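Cupin type-2 domain-containing protein (PDB 3H8U) is of unknown function but folds as a cupin, a double-stranded beta-helix, and probably binds a metal ion within its barrel. Local coordinates at residues D62-I67 against E105-V110. Numbering follows the deposited sequence.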
loop_
_atom_site.group_PDB
_atom_site.type_symbol
_atom_site.label_atom_id
_atom_site.label_comp_id
_atom_site.label_asym_id
_atom_site.label_seq_id
_atom_site.Cartn_x
_atom_site.Cartn_y
_atom_site.Cartn_z
ATOM N N ASP A 62 -4.345 8.072 -5.728
ATOM C CA ASP A 62 -4.724 6.712 -5.438
ATOM C C ASP A 62 -3.572 5.777 -5.818
ATOM O O ASP A 62 -3.213 5.631 -6.993
ATOM C CB ASP A 62 -5.989 6.339 -6.207
ATOM C CG ASP A 62 -6.595 5.018 -5.760
ATOM O OD1 ASP A 62 -6.049 4.355 -4.827
ATOM O OD2 ASP A 62 -7.651 4.654 -6.364
ATOM N N THR A 63 -2.985 5.184 -4.798
ATOM C CA THR A 63 -1.865 4.275 -4.948
ATOM C C THR A 63 -2.358 2.849 -4.698
ATOM O O THR A 63 -2.858 2.539 -3.607
ATOM C CB THR A 63 -0.703 4.605 -3.962
ATOM O OG1 THR A 63 -0.294 5.967 -4.152
ATOM C CG2 THR A 63 0.493 3.685 -4.266
ATOM N N TRP A 64 -2.229 1.993 -5.716
ATOM C CA TRP A 64 -2.600 0.603 -5.599
ATOM C C TRP A 64 -1.399 -0.299 -5.471
ATOM O O TRP A 64 -0.435 -0.175 -6.215
ATOM C CB TRP A 64 -3.363 0.108 -6.829
ATOM C CG TRP A 64 -4.635 0.766 -7.170
ATOM C CD1 TRP A 64 -5.267 1.770 -6.505
ATOM C CD2 TRP A 64 -5.491 0.408 -8.262
ATOM N NE1 TRP A 64 -6.456 2.054 -7.114
ATOM C CE2 TRP A 64 -6.613 1.250 -8.204
ATOM C CE3 TRP A 64 -5.418 -0.561 -9.276
ATOM C CZ2 TRP A 64 -7.660 1.170 -9.115
ATOM C CZ3 TRP A 64 -6.463 -0.645 -10.189
ATOM C CH2 TRP A 64 -7.570 0.211 -10.104
ATOM N N THR A 65 -1.468 -1.250 -4.531
ATOM C CA THR A 65 -0.438 -2.281 -4.437
ATOM C C THR A 65 -1.097 -3.640 -4.703
ATOM O O THR A 65 -1.992 -4.067 -3.986
ATOM C CB THR A 65 0.284 -2.239 -3.056
ATOM O OG1 THR A 65 1.033 -1.028 -2.940
ATOM C CG2 THR A 65 1.225 -3.412 -2.934
ATOM N N VAL A 66 -0.640 -4.322 -5.749
ATOM C CA VAL A 66 -1.287 -5.535 -6.180
ATOM C C VAL A 66 -0.770 -6.757 -5.390
ATOM O O VAL A 66 0.444 -7.073 -5.401
ATOM C CB VAL A 66 -1.150 -5.737 -7.718
ATOM C CG1 VAL A 66 -1.932 -6.953 -8.116
ATOM C CG2 VAL A 66 -1.667 -4.496 -8.495
ATOM N N ILE A 67 -1.702 -7.417 -4.704
ATOM C CA ILE A 67 -1.460 -8.632 -3.893
ATOM C C ILE A 67 -1.498 -9.904 -4.729
ATOM O O ILE A 67 -0.668 -10.805 -4.568
ATOM C CB ILE A 67 -2.554 -8.782 -2.764
ATOM C CG1 ILE A 67 -2.611 -7.534 -1.858
ATOM C CG2 ILE A 67 -2.311 -9.987 -1.919
ATOM C CD1 ILE A 67 -1.258 -7.186 -1.265
ATOM N N GLU A 105 -6.283 -15.496 -12.189
ATOM C CA GLU A 105 -6.441 -15.501 -10.755
ATOM C C GLU A 105 -7.351 -14.357 -10.318
ATOM O O GLU A 105 -7.521 -13.392 -11.070
ATOM C CB GLU A 105 -5.078 -15.361 -10.083
ATOM C CG GLU A 105 -4.178 -16.541 -10.345
ATOM C CD GLU A 105 -2.895 -16.526 -9.538
ATOM O OE1 GLU A 105 -2.779 -15.781 -8.544
ATOM O OE2 GLU A 105 -2.003 -17.315 -9.894
ATOM N N PRO A 106 -7.905 -14.451 -9.081
ATOM C CA PRO A 106 -8.510 -13.252 -8.519
ATOM C C PRO A 106 -7.525 -12.087 -8.557
ATOM O O PRO A 106 -6.306 -12.262 -8.321
ATOM C CB PRO A 106 -8.829 -13.633 -7.064
ATOM C CG PRO A 106 -8.059 -14.925 -6.829
ATOM C CD PRO A 106 -7.970 -15.592 -8.150
ATOM N N PHE A 107 -8.047 -10.895 -8.813
ATOM C CA PHE A 107 -7.214 -9.696 -8.801
ATOM C C PHE A 107 -7.481 -8.965 -7.490
ATOM O O PHE A 107 -8.611 -8.549 -7.239
ATOM C CB PHE A 107 -7.563 -8.844 -10.021
ATOM C CG PHE A 107 -6.912 -7.487 -10.047
ATOM C CD1 PHE A 107 -5.531 -7.360 -10.005
ATOM C CD2 PHE A 107 -7.676 -6.334 -10.180
ATOM C CE1 PHE A 107 -4.914 -6.093 -10.066
ATOM C CE2 PHE A 107 -7.047 -5.055 -10.254
ATOM C CZ PHE A 107 -5.668 -4.957 -10.177
ATOM N N ILE A 108 -6.459 -8.886 -6.625
ATOM C CA ILE A 108 -6.630 -8.298 -5.309
ATOM C C ILE A 108 -5.559 -7.239 -5.085
ATOM O O ILE A 108 -4.361 -7.490 -5.274
ATOM C CB ILE A 108 -6.585 -9.402 -4.196
ATOM C CG1 ILE A 108 -7.692 -10.430 -4.398
ATOM C CG2 ILE A 108 -6.703 -8.783 -2.802
ATOM C CD1 ILE A 108 -7.598 -11.645 -3.516
ATOM N N PHE A 109 -5.996 -6.062 -4.659
ATOM C CA PHE A 109 -5.074 -4.971 -4.389
ATOM C C PHE A 109 -5.528 -4.125 -3.220
ATOM O O PHE A 109 -6.686 -4.152 -2.823
ATOM C CB PHE A 109 -4.825 -4.094 -5.631
ATOM C CG PHE A 109 -6.012 -3.353 -6.108
ATOM C CD1 PHE A 109 -6.950 -3.979 -6.928
ATOM C CD2 PHE A 109 -6.203 -2.030 -5.773
ATOM C CE1 PHE A 109 -8.046 -3.298 -7.401
ATOM C CE2 PHE A 109 -7.320 -1.333 -6.233
ATOM C CZ PHE A 109 -8.229 -1.971 -7.075
ATOM N N VAL A 110 -4.550 -3.420 -2.675
ATOM C CA VAL A 110 -4.747 -2.501 -1.591
ATOM C C VAL A 110 -4.628 -1.122 -2.214
ATOM O O VAL A 110 -3.589 -0.768 -2.772
ATOM C CB VAL A 110 -3.688 -2.683 -0.506
ATOM C CG1 VAL A 110 -3.818 -1.538 0.575
ATOM C CG2 VAL A 110 -3.805 -4.073 0.113
#
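The indole of Trp64 lies face-to-face on the phenyl ring of Phe109, the six-membered ring centroids 4.0 Å apart and the planes inclined by 25°. Followed outward from the backbone, Trp64 starts with CB beside Phe109 CD2; Trp64 CG then meets Phe109 CD2 and CE2. At the ring fusion the packing is tightest, with Trp64 CD2 only 3.2 Å from Phe109 CE2, which sits over the centre of the indole face and is also the nearest partner of Trp64 CD1, CE2 and CE3. The benzo rim, CZ2, CH2 and CZ3, has Phe109 CZ as its nearest partner, and CZ3 also approaches the edge of the Phe107 ring. Trp64 NE1, on the other flank, donates to OD2 of Asp62 at 3.0 Å; the carboxylate oxygen lies near the indole plane but is itself met from above the carboxylate plane. This bond should limit rotation of the indole, while His97 holds the same oxygen and Ser111 grips OD1. Phe109 reaches the stack with CG between its backbone N and carbonyl carbon (chi1 65°). Farther along, Val66 turns both methyls to Phe107 CE1, CG1 being the closer at 3.7 Å.

The backbones run antiparallel. Thr65 and Val110 form a hydrogen-bonded pair, N to O 2.8 Å from Thr65 to Val110 and 2.9 Å in return, and Val66 with Phe109 is the following non-hydrogen-bonded pair. Beyond these two pairs a single bond runs from Ile67 N to Ile108 O (2.7 Å), more bent at 143°.

Strands 61-68 and 107-114 are thus neighbours within one sheet of the cupin barrel, flanked by 87-91 and 40-46. The aromatic face points inward, where Ile52, Tyr73, Leu83 and Ala99 of the opposing sheet cover it and Phe109 also stacks with Trp44 of strand 40-46, whereas Thr65 and Val110 pack against Val110 and Thr65 of the second subunit.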